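Local coordinates for nidogen (Mus musculus, PDB 1NPE), which probably helps tie laminin to other components of basement membranes, its six-bladed YWTD β-propeller domain binding a laminin chain, at residues A[39-44]-A[255-260]; A[49-54]-A[84-89]. All blocks are in the same frame, centred on the assembly; numbering follows the deposited sequence.

Contact 1 (A[39-44]-A[255-260]); sequences IGLAFD and GITIAL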
ATOM      1  N   ILE A  39      -2.822   0.593  -7.517  1.00 14.91           N
ATOM      2  CA  ILE A  39      -3.003   0.022  -6.190  1.00 13.58           C
ATOM      3  C   ILE A  39      -4.411   0.232  -5.641  1.00 15.39           C
ATOM      4  O   ILE A  39      -5.148  -0.733  -5.446  1.00 17.89           O
ATOM      5  CB  ILE A  39      -1.969   0.579  -5.194  1.00 13.01           C
ATOM      6  CG1 ILE A  39      -0.546   0.293  -5.691  1.00 11.73           C
ATOM      7  CG2 ILE A  39      -2.185  -0.029  -3.815  1.00 12.04           C
ATOM      8  CD1 ILE A  39      -0.165  -1.184  -5.680  1.00  9.99           C
ATOM      9  N   GLY A  40      -4.783   1.486  -5.391  1.00 14.84           N
ATOM     10  CA  GLY A  40      -6.105   1.769  -4.859  1.00 12.29           C
ATOM     11  C   GLY A  40      -7.156   2.061  -5.915  1.00 13.97           C
ATOM     12  O   GLY A  40      -6.841   2.614  -6.967  1.00 14.93           O
ATOM     13  N   LEU A  41      -8.403   1.678  -5.642  1.00 12.47           N
ATOM     14  CA  LEU A  41      -9.507   1.927  -6.565  1.00 14.26           C
ATOM     15  C   LEU A  41     -10.742   2.424  -5.825  1.00 13.83           C
ATOM     16  O   LEU A  41     -11.002   2.021  -4.693  1.00 15.84           O
ATOM     17  CB  LEU A  41      -9.896   0.659  -7.326  1.00 14.09           C
ATOM     18  CG  LEU A  41      -9.001   0.084  -8.428  1.00 16.67           C
ATOM     19  CD1 LEU A  41      -9.648  -1.190  -8.945  1.00 13.81           C
ATOM     20  CD2 LEU A  41      -8.800   1.089  -9.569  1.00 14.72           C
ATOM     21  N   ALA A  42     -11.509   3.286  -6.481  1.00 13.09           N
ATOM     22  CA  ALA A  42     -12.748   3.816  -5.911  1.00 14.06           C
ATOM     23  C   ALA A  42     -13.696   4.135  -7.064  1.00 14.19           C
ATOM     24  O   ALA A  42     -13.268   4.253  -8.217  1.00 14.11           O
ATOM     25  CB  ALA A  42     -12.479   5.066  -5.064  1.00 11.22           C
ATOM     26  N   PHE A  43     -14.977   4.289  -6.758  1.00 15.73           N
ATOM     27  CA  PHE A  43     -15.947   4.566  -7.802  1.00 17.57           C
ATOM     28  C   PHE A  43     -16.950   5.647  -7.422  1.00 17.93           C
ATOM     29  O   PHE A  43     -17.573   5.582  -6.360  1.00 18.09           O
ATOM     30  CB  PHE A  43     -16.685   3.276  -8.150  1.00 18.86           C
ATOM     31  CG  PHE A  43     -17.628   3.409  -9.307  1.00 19.79           C
ATOM     32  CD1 PHE A  43     -17.145   3.488 -10.605  1.00 19.10           C
ATOM     33  CD2 PHE A  43     -19.000   3.417  -9.099  1.00 20.71           C
ATOM     34  CE1 PHE A  43     -18.011   3.570 -11.678  1.00 22.45           C
ATOM     35  CE2 PHE A  43     -19.879   3.498 -10.164  1.00 21.43           C
ATOM     36  CZ  PHE A  43     -19.384   3.574 -11.459  1.00 23.49           C
ATOM     37  N   ASP A  44     -17.087   6.641  -8.295  1.00 17.08           N
ATOM     38  CA  ASP A  44     -18.026   7.739  -8.087  1.00 19.57           C
ATOM     39  C   ASP A  44     -19.361   7.367  -8.727  1.00 20.65           C
ATOM     40  O   ASP A  44     -19.496   7.391  -9.946  1.00 21.27           O
ATOM     41  CB  ASP A  44     -17.472   9.030  -8.699  1.00 17.38           C
ATOM     42  CG  ASP A  44     -18.514  10.131  -8.802  1.00 18.72           C
ATOM     43  OD1 ASP A  44     -19.438  10.189  -7.952  1.00 16.05           O
ATOM     44  OD2 ASP A  44     -18.399  10.943  -9.742  1.00 16.71           O
ATOM     45  N   GLY A 255      -6.070  -3.288  -5.415  1.00 16.26           N
ATOM     46  CA  GLY A 255      -7.352  -2.739  -5.011  1.00 15.08           C
ATOM     47  C   GLY A 255      -8.560  -3.345  -5.696  1.00 16.06           C
ATOM     48  O   GLY A 255      -8.460  -3.920  -6.782  1.00 17.46           O
ATOM     49  N   ILE A 256      -9.714  -3.182  -5.066  1.00 15.77           N
ATOM     50  CA  ILE A 256     -10.963  -3.710  -5.587  1.00 17.10           C
ATOM     51  C   ILE A 256     -12.108  -2.790  -5.177  1.00 19.43           C
ATOM     52  O   ILE A 256     -12.143  -2.284  -4.054  1.00 22.61           O
ATOM     53  CB  ILE A 256     -11.211  -5.153  -5.069  1.00 14.87           C
ATOM     54  CG1 ILE A 256     -12.372  -5.807  -5.812  1.00 12.71           C
ATOM     55  CG2 ILE A 256     -11.459  -5.152  -3.576  1.00 13.46           C
ATOM     56  CD1 ILE A 256     -12.482  -7.299  -5.547  1.00 11.82           C
ATOM     57  N   THR A 257     -13.035  -2.564  -6.099  1.00 20.48           N
ATOM     58  CA  THR A 257     -14.176  -1.706  -5.838  1.00 23.14           C
ATOM     59  C   THR A 257     -15.368  -2.158  -6.677  1.00 24.57           C
ATOM     60  O   THR A 257     -15.214  -2.918  -7.637  1.00 25.99           O
ATOM     61  CB  THR A 257     -13.826  -0.223  -6.131  1.00 21.94           C
ATOM     62  OG1 THR A 257     -14.895   0.621  -5.695  1.00 24.46           O
ATOM     63  CG2 THR A 257     -13.572  -0.000  -7.619  1.00 21.26           C
ATOM     64  N   ILE A 258     -16.560  -1.724  -6.288  1.00 26.54           N
ATOM     65  CA  ILE A 258     -17.763  -2.094  -7.016  1.00 29.02           C
ATOM     66  C   ILE A 258     -18.403  -0.908  -7.718  1.00 28.79           C
ATOM     67  O   ILE A 258     -18.661   0.127  -7.105  1.00 30.43           O
ATOM     68  CB  ILE A 258     -18.784  -2.786  -6.091  1.00 31.46           C
ATOM     69  CG1 ILE A 258     -18.236  -4.145  -5.671  1.00 33.35           C
ATOM     70  CG2 ILE A 258     -20.124  -2.970  -6.799  1.00 31.87           C
ATOM     71  CD1 ILE A 258     -19.184  -4.968  -4.864  1.00 36.80           C
ATOM     72  N   ALA A 259     -18.629  -1.062  -9.019  1.00 28.09           N
ATOM     73  CA  ALA A 259     -19.248  -0.021  -9.826  1.00 27.91           C
ATOM     74  C   ALA A 259     -20.761  -0.173  -9.777  1.00 27.87           C
ATOM     75  O   ALA A 259     -21.329  -1.006 -10.476  1.00 28.59           O
ATOM     76  CB  ALA A 259     -18.760  -0.108 -11.264  1.00 26.64           C
ATOM     77  N   LEU A 260     -21.406   0.620  -8.931  1.00 29.40           N
ATOM     78  CA  LEU A 260     -22.859   0.576  -8.789  1.00 31.44           C
ATOM     79  C   LEU A 260     -23.544   1.331  -9.921  1.00 33.19           C
ATOM     80  O   LEU A 260     -23.006   2.316 -10.431  1.00 33.83           O
ATOM     81  CB  LEU A 260     -23.278   1.163  -7.440  1.00 29.75           C
ATOM     82  CG  LEU A 260     -22.851   0.372  -6.202  1.00 30.80           C
ATOM     83  CD1 LEU A 260     -23.162   1.152  -4.941  1.00 27.47           C
ATOM     84  CD2 LEU A 260     -23.543  -0.985  -6.189  1.00 29.24           C
TER
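Residues 39-44 and 256-259 run side by side in nearly the same direction, their axes 15° apart and 5.8 Å at closest approach, and the one backbone link between them is a weak hydrogen bond from Gly-255 N to Ile-39 O. Here a glycine fits because a CB on residue 255 would clash with that oxygen. Farther along, Leu-41 CB rests on the methyl CG2 of Thr-257 at 3.7 Å, while the leucine's CD1 lies over the Gly-255 carbonyl. Phe-43 buries the largest area: with CG anti to the backbone N (chi1 -175°), its ring lies over the opposing chain. Ala-259 CA makes a CH-pi contact with one face of the Phe-43 ring, 3.6 Å from its centroid, and Ala-259 CB touches Phe-43 CZ; the small alanine lets the ring settle this close. Leu-260 O approaches the edge of the Phe-43 ring near its plane, 3.4 Å from Phe-43 CE2. A serine in place of Phe-43 would probably leave Ala-259 without its aromatic cover and open a gap between the strands. These are the innermost strands of adjacent blades; 256-259 completes the blade begun by 2-8, the "velcro" closure of a β-propeller.

Contact 2 (A[49-54]-A[84-89]); sequences VVYWTD and IALDHL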
ATOM      1  N   VAL A  49     -17.558   7.300 -12.502  1.00 26.59           N
ATOM      2  CA  VAL A  49     -16.134   7.465 -12.755  1.00 24.24           C
ATOM      3  C   VAL A  49     -15.280   6.632 -11.805  1.00 22.94           C
ATOM      4  O   VAL A  49     -15.515   6.601 -10.593  1.00 21.79           O
ATOM      5  CB  VAL A  49     -15.717   8.968 -12.658  1.00 24.62           C
ATOM      6  CG1 VAL A  49     -14.224   9.138 -12.940  1.00 24.26           C
ATOM      7  CG2 VAL A  49     -16.516   9.799 -13.644  1.00 25.54           C
ATOM      8  N   VAL A  50     -14.290   5.956 -12.381  1.00 21.42           N
ATOM      9  CA  VAL A  50     -13.358   5.119 -11.635  1.00 19.42           C
ATOM     10  C   VAL A  50     -12.117   5.934 -11.242  1.00 19.76           C
ATOM     11  O   VAL A  50     -11.526   6.612 -12.082  1.00 19.91           O
ATOM     12  CB  VAL A  50     -12.916   3.893 -12.488  1.00 18.23           C
ATOM     13  CG1 VAL A  50     -11.927   3.020 -11.715  1.00 17.83           C
ATOM     14  CG2 VAL A  50     -14.132   3.070 -12.898  1.00 16.31           C
ATOM     15  N   TYR A  51     -11.762   5.903  -9.957  1.00 18.05           N
ATOM     16  CA  TYR A  51     -10.578   6.600  -9.457  1.00 17.44           C
ATOM     17  C   TYR A  51      -9.529   5.569  -9.025  1.00 17.61           C
ATOM     18  O   TYR A  51      -9.882   4.465  -8.580  1.00 16.66           O
ATOM     19  CB  TYR A  51     -10.929   7.509  -8.273  1.00 16.66           C
ATOM     20  CG  TYR A  51     -11.679   8.767  -8.648  1.00 18.38           C
ATOM     21  CD1 TYR A  51     -13.014   8.713  -9.043  1.00 18.17           C
ATOM     22  CD2 TYR A  51     -11.054  10.015  -8.606  1.00 19.05           C
ATOM     23  CE1 TYR A  51     -13.706   9.864  -9.387  1.00 19.48           C
ATOM     24  CE2 TYR A  51     -11.743  11.177  -8.948  1.00 18.26           C
ATOM     25  CZ  TYR A  51     -13.067  11.090  -9.339  1.00 18.94           C
ATOM     26  OH  TYR A  51     -13.755  12.219  -9.706  1.00 21.19           O
ATOM     27  N   TRP A  52      -8.250   5.938  -9.139  1.00 16.81           N
ATOM     28  CA  TRP A  52      -7.153   5.040  -8.769  1.00 17.94           C
ATOM     29  C   TRP A  52      -5.891   5.743  -8.299  1.00 17.61           C
ATOM     30  O   TRP A  52      -5.701   6.938  -8.526  1.00 16.35           O
ATOM     31  CB  TRP A  52      -6.772   4.124  -9.945  1.00 18.20           C
ATOM     32  CG  TRP A  52      -6.136   4.848 -11.122  1.00 19.46           C
ATOM     33  CD1 TRP A  52      -4.842   5.287 -11.222  1.00 19.44           C
ATOM     34  CD2 TRP A  52      -6.780   5.232 -12.340  1.00 19.55           C
ATOM     35  NE1 TRP A  52      -4.648   5.928 -12.422  1.00 20.71           N
ATOM     36  CE2 TRP A  52      -5.820   5.909 -13.127  1.00 18.76           C
ATOM     37  CE3 TRP A  52      -8.080   5.073 -12.844  1.00 20.06           C
ATOM     38  CZ2 TRP A  52      -6.117   6.427 -14.388  1.00 20.68           C
ATOM     39  CZ3 TRP A  52      -8.376   5.591 -14.100  1.00 20.62           C
ATOM     40  CH2 TRP A  52      -7.397   6.261 -14.856  1.00 19.69           C
ATOM     41  N   THR A  53      -5.031   4.974  -7.641  1.00 17.68           N
ATOM     42  CA  THR A  53      -3.746   5.473  -7.181  1.00 17.76           C
ATOM     43  C   THR A  53      -2.689   4.610  -7.857  1.00 17.92           C
ATOM     44  O   THR A  53      -2.880   3.406  -8.051  1.00 18.17           O
ATOM     45  CB  THR A  53      -3.570   5.371  -5.649  1.00 18.31           C
ATOM     46  OG1 THR A  53      -3.482   3.996  -5.253  1.00 16.88           O
ATOM     47  CG2 THR A  53      -4.725   6.048  -4.932  1.00 18.60           C
ATOM     48  N   ASP A  54      -1.591   5.248  -8.234  1.00 18.60           N
ATOM     49  CA  ASP A  54      -0.480   4.591  -8.900  1.00 18.99           C
ATOM     50  C   ASP A  54       0.796   4.872  -8.108  1.00 19.83           C
ATOM     51  O   ASP A  54       1.140   6.033  -7.883  1.00 19.86           O
ATOM     52  CB  ASP A  54      -0.362   5.142 -10.326  1.00 19.49           C
ATOM     53  CG  ASP A  54       1.006   4.915 -10.928  1.00 20.08           C
ATOM     54  OD1 ASP A  54       1.590   5.887 -11.447  1.00 21.18           O
ATOM     55  OD2 ASP A  54       1.493   3.769 -10.878  1.00 19.51           O
ATOM     56  N   ILE A  84      -7.855   5.011  -1.858  1.00 14.44           N
ATOM     57  CA  ILE A  84      -8.568   6.215  -2.236  1.00 13.38           C
ATOM     58  C   ILE A  84     -10.067   6.006  -2.031  1.00 15.00           C
ATOM     59  O   ILE A  84     -10.598   4.939  -2.344  1.00 14.57           O
ATOM     60  CB  ILE A  84      -8.230   6.634  -3.701  1.00 13.34           C
ATOM     61  CG1 ILE A  84      -8.972   7.914  -4.087  1.00 11.08           C
ATOM     62  CG2 ILE A  84      -8.539   5.498  -4.686  1.00 11.54           C
ATOM     63  CD1 ILE A  84      -8.470   8.545  -5.379  1.00 10.78           C
ATOM     64  N   ALA A  85     -10.713   7.004  -1.425  1.00 14.62           N
ATOM     65  CA  ALA A  85     -12.150   6.981  -1.148  1.00 15.56           C
ATOM     66  C   ALA A  85     -12.780   8.286  -1.622  1.00 16.01           C
ATOM     67  O   ALA A  85     -12.104   9.307  -1.719  1.00 15.60           O
ATOM     68  CB  ALA A  85     -12.401   6.783   0.335  1.00 15.00           C
ATOM     69  N   LEU A  86     -14.085   8.270  -1.872  1.00 17.03           N
ATOM     70  CA  LEU A  86     -14.752   9.461  -2.373  1.00 18.14           C
ATOM     71  C   LEU A  86     -15.931   9.952  -1.550  1.00 19.13           C
ATOM     72  O   LEU A  86     -16.492   9.229  -0.746  1.00 18.77           O
ATOM     73  CB  LEU A  86     -15.257   9.199  -3.792  1.00 19.48           C
ATOM     74  CG  LEU A  86     -14.332   8.501  -4.787  1.00 19.75           C
ATOM     75  CD1 LEU A  86     -15.165   7.940  -5.895  1.00 19.44           C
ATOM     76  CD2 LEU A  86     -13.273   9.453  -5.326  1.00 21.88           C
ATOM     77  N   ASP A  87     -16.265  11.218  -1.757  1.00 21.60           N
ATOM     78  CA  ASP A  87     -17.419  11.863  -1.144  1.00 23.86           C
ATOM     79  C   ASP A  87     -18.187  12.257  -2.394  1.00 24.09           C
ATOM     80  O   ASP A  87     -17.893  13.282  -3.012  1.00 24.06           O
ATOM     81  CB  ASP A  87     -17.013  13.121  -0.366  1.00 25.98           C
ATOM     82  CG  ASP A  87     -18.220  13.909   0.170  1.00 28.49           C
ATOM     83  OD1 ASP A  87     -19.382  13.467   0.016  1.00 30.01           O
ATOM     84  OD2 ASP A  87     -17.998  14.988   0.753  1.00 30.30           O
ATOM     85  N   HIS A  88     -19.106  11.394  -2.813  1.00 24.31           N
ATOM     86  CA  HIS A  88     -19.893  11.645  -4.013  1.00 25.60           C
ATOM     87  C   HIS A  88     -20.872  12.816  -3.867  1.00 26.13           C
ATOM     88  O   HIS A  88     -21.347  13.359  -4.864  1.00 26.18           O
ATOM     89  CB  HIS A  88     -20.618  10.368  -4.452  1.00 25.95           C
ATOM     90  CG  HIS A  88     -21.590   9.847  -3.443  1.00 27.79           C
ATOM     91  ND1 HIS A  88     -22.954   9.994  -3.580  1.00 27.26           N
ATOM     92  CD2 HIS A  88     -21.398   9.184  -2.278  1.00 26.33           C
ATOM     93  CE1 HIS A  88     -23.560   9.443  -2.543  1.00 28.15           C
ATOM     94  NE2 HIS A  88     -22.638   8.944  -1.738  1.00 28.43           N
ATOM     95  N   LEU A  89     -21.146  13.217  -2.629  1.00 26.67           N
ATOM     96  CA  LEU A  89     -22.049  14.337  -2.363  1.00 28.04           C
ATOM     97  C   LEU A  89     -21.293  15.657  -2.397  1.00 28.83           C
ATOM     98  O   LEU A  89     -21.628  16.551  -3.178  1.00 29.13           O
ATOM     99  CB  LEU A  89     -22.737  14.164  -1.009  1.00 25.81           C
ATOM    100  CG  LEU A  89     -23.666  12.951  -0.933  1.00 27.30           C
ATOM    101  CD1 LEU A  89     -24.183  12.782   0.485  1.00 22.29           C
ATOM    102  CD2 LEU A  89     -24.822  13.106  -1.939  1.00 25.07           C
TER
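Ile-84, Tyr-51 and Leu-86 form an apolar layer between two neighbouring blades of the β-propeller: 49-54, whose Tyr-51 to Asp-54 spell the YWTD signature, is the second strand of its blade, and 84-87 belongs to the innermost strand of the next. The strands cross at 146° with their axes 7.6 Å apart, so side chains rather than backbone hydrogen bonds hold them together. Ile-84 stretches its longer branch, CG1 anti to the backbone N (chi1 -179°), until CD1 meets Tyr-51 CB at 3.9 Å. Ile-84 CB and its methyl CG2 lie alongside Thr-53, whose own methyl CG2 comes within 3.8 Å of Ile-84 CB. Threonine suits this spot by being two-faced: the methyl serves the apolar layer, while OG1 is hydrogen-bonded to Gly-40 N and Pro-81 O. Tyrosine likewise divides its roles, offering a broad apolar ring to the neighbouring blade while its OH bonds to Arg-62 NH1 within its own. The forked end of Leu-86 matches that ring: Leu-86 CD1 lies 3.9 Å from Tyr-51 CD1, and Leu-86 CD2 makes a CH-pi contact over one face, 3.8 Å from the Tyr-51 ring centroid and 14° off its normal.

How the contacts relate
Both contacts are buried joints between blades, and they share one sheet: strand 36-44, used by contact 1, pairs antiparallel with strand 49-54, used by contact 2, with a probable hydrogen bond from Asp-44 N to Val-49 O at 2.8 Å. That blade is therefore gripped by a neighbour on each flank. The centre of contact 1 lies about 6 Å from the centre of the chain; two innermost strands come close together there, so backbone atoms, a glycine and an alanine take part. Contact 2, its centre about 10 Å from that of the chain, spans a wider separation, bridged almost wholly by apolar side-chain atoms, with no hydrogen bond between its segments. The two meet where Leu-86 CD1 packs on Phe-43 C and Ala-42 CB on Ile-84 O.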